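Local coordinates for 2-oxo-1,2-dihydroquinoline 8-monooxygenase, oxygenase component (Pseudomonas putida, PDB 1Z02), which probably hydroxylates 2-oxo-1,2-dihydroquinoline at its 8-position, as the oxygenase component of a Rieske-type monooxygenase carrying a [2Fe-2S] cluster and a separate iron(III) site, at residues A[307-316]-A[352-362]. Sequence-based numbering, arbitrary orientation.
Sequences WPEEHVVQYE and MYKPLCLHGFN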
loop_
_atom_site.group_PDB
_atom_site.type_symbol
_atom_site.label_atom_id
_atom_site.label_comp_id
_atom_site.label_asym_id
_atom_site.label_seq_id
_atom_site.Cartn_x
_atom_site.Cartn_y
_atom_site.Cartn_z
ATOM N N TRP A 307 -1.279 -40.904 1.913
ATOM C CA TRP A 307 -0.201 -39.973 1.593
ATOM C C TRP A 307 0.404 -39.407 2.880
ATOM O O TRP A 307 -0.320 -39.007 3.797
ATOM C CB TRP A 307 -0.737 -38.843 0.713
ATOM C CG TRP A 307 0.308 -37.890 0.224
ATOM C CD1 TRP A 307 0.782 -36.787 0.875
ATOM C CD2 TRP A 307 1.024 -37.963 -1.014
ATOM N NE1 TRP A 307 1.747 -36.167 0.120
ATOM C CE2 TRP A 307 1.916 -36.868 -1.047
ATOM C CE3 TRP A 307 0.999 -38.848 -2.101
ATOM C CZ2 TRP A 307 2.777 -36.633 -2.123
ATOM C CZ3 TRP A 307 1.859 -38.615 -3.176
ATOM C CH2 TRP A 307 2.735 -37.514 -3.176
ATOM N N PRO A 308 1.744 -39.370 2.968
ATOM C CA PRO A 308 2.696 -39.826 1.943
ATOM C C PRO A 308 2.953 -41.337 1.939
ATOM O O PRO A 308 3.590 -41.869 1.028
ATOM C CB PRO A 308 3.950 -39.020 2.262
ATOM C CG PRO A 308 3.875 -38.865 3.728
ATOM C CD PRO A 308 2.427 -38.575 4.000
ATOM N N GLU A 309 2.460 -42.014 2.971
ATOM C CA GLU A 309 2.608 -43.460 3.098
ATOM C C GLU A 309 1.357 -44.080 3.722
ATOM O O GLU A 309 0.496 -43.372 4.255
ATOM C CB GLU A 309 3.829 -43.794 3.957
ATOM C CG GLU A 309 5.157 -43.468 3.295
ATOM C CD GLU A 309 6.336 -43.628 4.236
ATOM O OE1 GLU A 309 7.488 -43.620 3.749
ATOM O OE2 GLU A 309 6.118 -43.752 5.461
ATOM N N GLU A 310 1.268 -45.406 3.666
ATOM C CA GLU A 310 0.116 -46.107 4.212
ATOM C C GLU A 310 -0.104 -45.767 5.676
ATOM O O GLU A 310 0.852 -45.572 6.429
ATOM C CB GLU A 310 0.287 -47.617 4.050
ATOM C CG GLU A 310 0.682 -48.047 2.661
ATOM C CD GLU A 310 0.675 -49.549 2.505
ATOM O OE1 GLU A 310 1.096 -50.031 1.435
ATOM O OE2 GLU A 310 0.249 -50.250 3.446
ATOM N N HIS A 311 -1.371 -45.705 6.071
ATOM C CA HIS A 311 -1.752 -45.379 7.446
ATOM C C HIS A 311 -1.517 -43.917 7.805
ATOM O O HIS A 311 -1.784 -43.492 8.930
ATOM C CB HIS A 311 -1.018 -46.276 8.445
ATOM C CG HIS A 311 -1.296 -47.734 8.258
ATOM N ND1 HIS A 311 -0.487 -48.554 7.503
ATOM C CD2 HIS A 311 -2.313 -48.512 8.702
ATOM C CE1 HIS A 311 -0.993 -49.776 7.492
ATOM N NE2 HIS A 311 -2.099 -49.776 8.211
ATOM N N VAL A 312 -1.008 -43.152 6.846
ATOM C CA VAL A 312 -0.769 -41.724 7.042
ATOM C C VAL A 312 -1.683 -41.005 6.061
ATOM O O VAL A 312 -1.878 -41.480 4.945
ATOM C CB VAL A 312 0.694 -41.334 6.725
ATOM C CG1 VAL A 312 0.888 -39.843 6.930
ATOM C CG2 VAL A 312 1.650 -42.115 7.611
ATOM N N VAL A 313 -2.240 -39.869 6.474
ATOM C CA VAL A 313 -3.139 -39.090 5.615
ATOM C C VAL A 313 -2.834 -37.595 5.731
ATOM O O VAL A 313 -2.444 -37.116 6.802
ATOM C CB VAL A 313 -4.623 -39.336 5.991
ATOM C CG1 VAL A 313 -4.868 -38.951 7.439
ATOM C CG2 VAL A 313 -5.535 -38.531 5.082
ATOM N N GLN A 314 -2.993 -36.864 4.626
ATOM C CA GLN A 314 -2.744 -35.427 4.631
ATOM C C GLN A 314 -4.030 -34.625 4.501
ATOM O O GLN A 314 -4.855 -34.887 3.623
ATOM C CB GLN A 314 -1.789 -35.021 3.502
ATOM C CG GLN A 314 -1.402 -33.533 3.559
ATOM C CD GLN A 314 -0.239 -33.178 2.638
ATOM O OE1 GLN A 314 0.708 -33.950 2.498
ATOM N NE2 GLN A 314 -0.299 -32.002 2.024
ATOM N N TYR A 315 -4.191 -33.652 5.394
ATOM C CA TYR A 315 -5.365 -32.782 5.404
ATOM C C TYR A 315 -4.919 -31.345 5.215
ATOM O O TYR A 315 -3.882 -30.942 5.739
ATOM C CB TYR A 315 -6.105 -32.877 6.743
ATOM C CG TYR A 315 -6.765 -34.206 7.003
ATOM C CD1 TYR A 315 -6.317 -35.038 8.031
ATOM C CD2 TYR A 315 -7.856 -34.622 6.241
ATOM C CE1 TYR A 315 -6.943 -36.250 8.298
ATOM C CE2 TYR A 315 -8.489 -35.829 6.498
ATOM C CZ TYR A 315 -8.026 -36.640 7.531
ATOM O OH TYR A 315 -8.641 -37.845 7.781
ATOM N N GLU A 316 -5.702 -30.572 4.471
ATOM C CA GLU A 316 -5.380 -29.170 4.253
ATOM C C GLU A 316 -6.604 -28.277 4.389
ATOM O O GLU A 316 -7.734 -28.680 4.102
ATOM C CB GLU A 316 -4.769 -28.941 2.869
ATOM C CG GLU A 316 -3.545 -29.769 2.565
ATOM C CD GLU A 316 -2.836 -29.302 1.310
ATOM O OE1 GLU A 316 -3.514 -28.784 0.394
ATOM O OE2 GLU A 316 -1.599 -29.461 1.230
ATOM N N MET A 352 11.674 -36.641 7.178
ATOM C CA MET A 352 11.193 -37.200 5.926
ATOM C C MET A 352 9.990 -36.437 5.370
ATOM O O MET A 352 10.112 -35.698 4.390
ATOM C CB MET A 352 10.833 -38.675 6.126
ATOM C CG MET A 352 11.050 -39.532 4.895
ATOM S SD MET A 352 10.179 -38.889 3.449
ATOM C CE MET A 352 9.097 -40.218 3.109
ATOM N N TYR A 353 8.835 -36.608 6.006
ATOM C CA TYR A 353 7.613 -35.949 5.559
ATOM C C TYR A 353 7.689 -34.422 5.491
ATOM O O TYR A 353 7.327 -33.827 4.476
ATOM C CB TYR A 353 6.436 -36.340 6.456
ATOM C CG TYR A 353 6.241 -37.829 6.645
ATOM C CD1 TYR A 353 6.519 -38.732 5.616
ATOM C CD2 TYR A 353 5.729 -38.331 7.841
ATOM C CE1 TYR A 353 6.286 -40.098 5.777
ATOM C CE2 TYR A 353 5.491 -39.687 8.009
ATOM C CZ TYR A 353 5.770 -40.565 6.978
ATOM O OH TYR A 353 5.535 -41.909 7.152
ATOM N N LYS A 354 8.147 -33.780 6.558
ATOM C CA LYS A 354 8.221 -32.320 6.557
ATOM C C LYS A 354 9.125 -31.729 5.477
ATOM O O LYS A 354 8.663 -30.988 4.616
ATOM C CB LYS A 354 8.658 -31.802 7.928
ATOM C CG LYS A 354 8.625 -30.283 8.043
ATOM C CD LYS A 354 9.102 -29.810 9.411
ATOM C CE LYS A 354 9.044 -28.292 9.515
ATOM N NZ LYS A 354 9.571 -27.788 10.820
ATOM N N PRO A 355 10.426 -32.046 5.499
ATOM C CA PRO A 355 11.300 -31.476 4.470
ATOM C C PRO A 355 11.010 -31.908 3.032
ATOM O O PRO A 355 11.044 -31.086 2.123
ATOM C CB PRO A 355 12.693 -31.904 4.928
ATOM C CG PRO A 355 12.425 -33.231 5.574
ATOM C CD PRO A 355 11.181 -32.948 6.386
ATOM N N LEU A 356 10.721 -33.190 2.822
ATOM C CA LEU A 356 10.470 -33.685 1.472
ATOM C C LEU A 356 9.047 -33.552 0.945
ATOM O O LEU A 356 8.855 -33.375 -0.255
ATOM C CB LEU A 356 10.892 -35.152 1.359
ATOM C CG LEU A 356 12.383 -35.480 1.509
ATOM C CD1 LEU A 356 12.589 -36.980 1.378
ATOM C CD2 LEU A 356 13.194 -34.767 0.427
ATOM N N CYS A 357 8.052 -33.639 1.823
ATOM C CA CYS A 357 6.664 -33.549 1.381
ATOM C C CYS A 357 5.929 -32.246 1.673
ATOM O O CYS A 357 5.567 -31.523 0.744
ATOM C CB CYS A 357 5.873 -34.722 1.948
ATOM S SG CYS A 357 6.483 -36.322 1.362
ATOM N N LEU A 358 5.688 -31.945 2.946
ATOM C CA LEU A 358 4.981 -30.715 3.284
ATOM C C LEU A 358 5.690 -29.493 2.705
ATOM O O LEU A 358 5.048 -28.500 2.360
ATOM C CB LEU A 358 4.834 -30.584 4.803
ATOM C CG LEU A 358 3.963 -31.656 5.479
ATOM C CD1 LEU A 358 3.514 -31.154 6.844
ATOM C CD2 LEU A 358 2.737 -31.952 4.612
ATOM N N HIS A 359 7.011 -29.573 2.588
ATOM C CA HIS A 359 7.801 -28.480 2.021
ATOM C C HIS A 359 8.271 -28.799 0.598
ATOM O O HIS A 359 7.943 -28.091 -0.345
ATOM C CB HIS A 359 9.030 -28.204 2.883
ATOM C CG HIS A 359 8.785 -27.243 4.000
ATOM N ND1 HIS A 359 8.320 -25.965 3.789
ATOM C CD2 HIS A 359 8.966 -27.362 5.337
ATOM C CE1 HIS A 359 8.225 -25.335 4.948
ATOM N NE2 HIS A 359 8.612 -26.163 5.904
ATOM N N GLY A 360 9.035 -29.877 0.459
ATOM C CA GLY A 360 9.572 -30.260 -0.838
ATOM C C GLY A 360 8.579 -30.440 -1.969
ATOM O O GLY A 360 8.871 -30.114 -3.117
ATOM N N PHE A 361 7.402 -30.956 -1.645
ATOM C CA PHE A 361 6.365 -31.186 -2.643
ATOM C C PHE A 361 5.403 -30.001 -2.751
ATOM O O PHE A 361 5.250 -29.407 -3.820
ATOM C CB PHE A 361 5.572 -32.453 -2.277
ATOM C CG PHE A 361 4.610 -32.902 -3.336
ATOM C CD1 PHE A 361 5.062 -33.573 -4.471
ATOM C CD2 PHE A 361 3.250 -32.641 -3.211
ATOM C CE1 PHE A 361 4.165 -33.980 -5.460
ATOM C CE2 PHE A 361 2.349 -33.039 -4.188
ATOM C CZ PHE A 361 2.806 -33.709 -5.316
ATOM N N ASN A 362 4.765 -29.658 -1.634
ATOM C CA ASN A 362 3.774 -28.579 -1.609
ATOM C C ASN A 362 4.235 -27.122 -1.714
ATOM O O ASN A 362 3.422 -26.253 -1.996
ATOM C CB ASN A 362 2.873 -28.752 -0.380
ATOM C CG ASN A 362 2.009 -29.990 -0.478
ATOM O OD1 ASN A 362 2.107 -30.911 0.333
ATOM N ND2 ASN A 362 1.166 -30.024 -1.490
HETATM O O HOH W 1 2.858 -33.530 0.842
#
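Beside the mononuclear iron site of the catalytic domain, N362, near the C-terminal end of helix 339-359, meets Q314 on a strand of the large antiparallel sheet. Q314 NE2 donates almost straight (172°) to N362 OD1 at 3.1 Å, arriving from above the carbonyl plane, with the two amides turned 73° apart. The extended glutamine, CG anti to the backbone N, also gives NE2 to E316 OE2, 3.0 Å away; E316 in turn is held by Y318 and Y328. A bridging water accepts from W307 NE1 and donates to Q314 OE1 and N362 OD1, so the glutamine amide serves as donor and acceptor at once. Asparagine suits its place because ND2 binds D365, an iron ligand, making Q314 a probable outer-shell support of the metal. A leucine in place of Q314 would probably leave N362 OD1 and the water each short of a partner and the asparagine amide freer to turn. This packing of a long helix on an antiparallel sheet is consistent with a Bet v 1-like helix-grip fold. Towards the iron, W307 points CZ2 over the centre of the F361 ring, edge-to-face (planes at 53°), while F361 stacks on H225, another iron ligand. Earlier in the helix, Y353 offers P308, after a cis peptide bond, a ring face: P308 CG lies 3.3 Å from Y353 CD1. Its hydroxyl donates to E309 OE2 from above the carboxylate plane, and E309 OE1 salt-bridges R348.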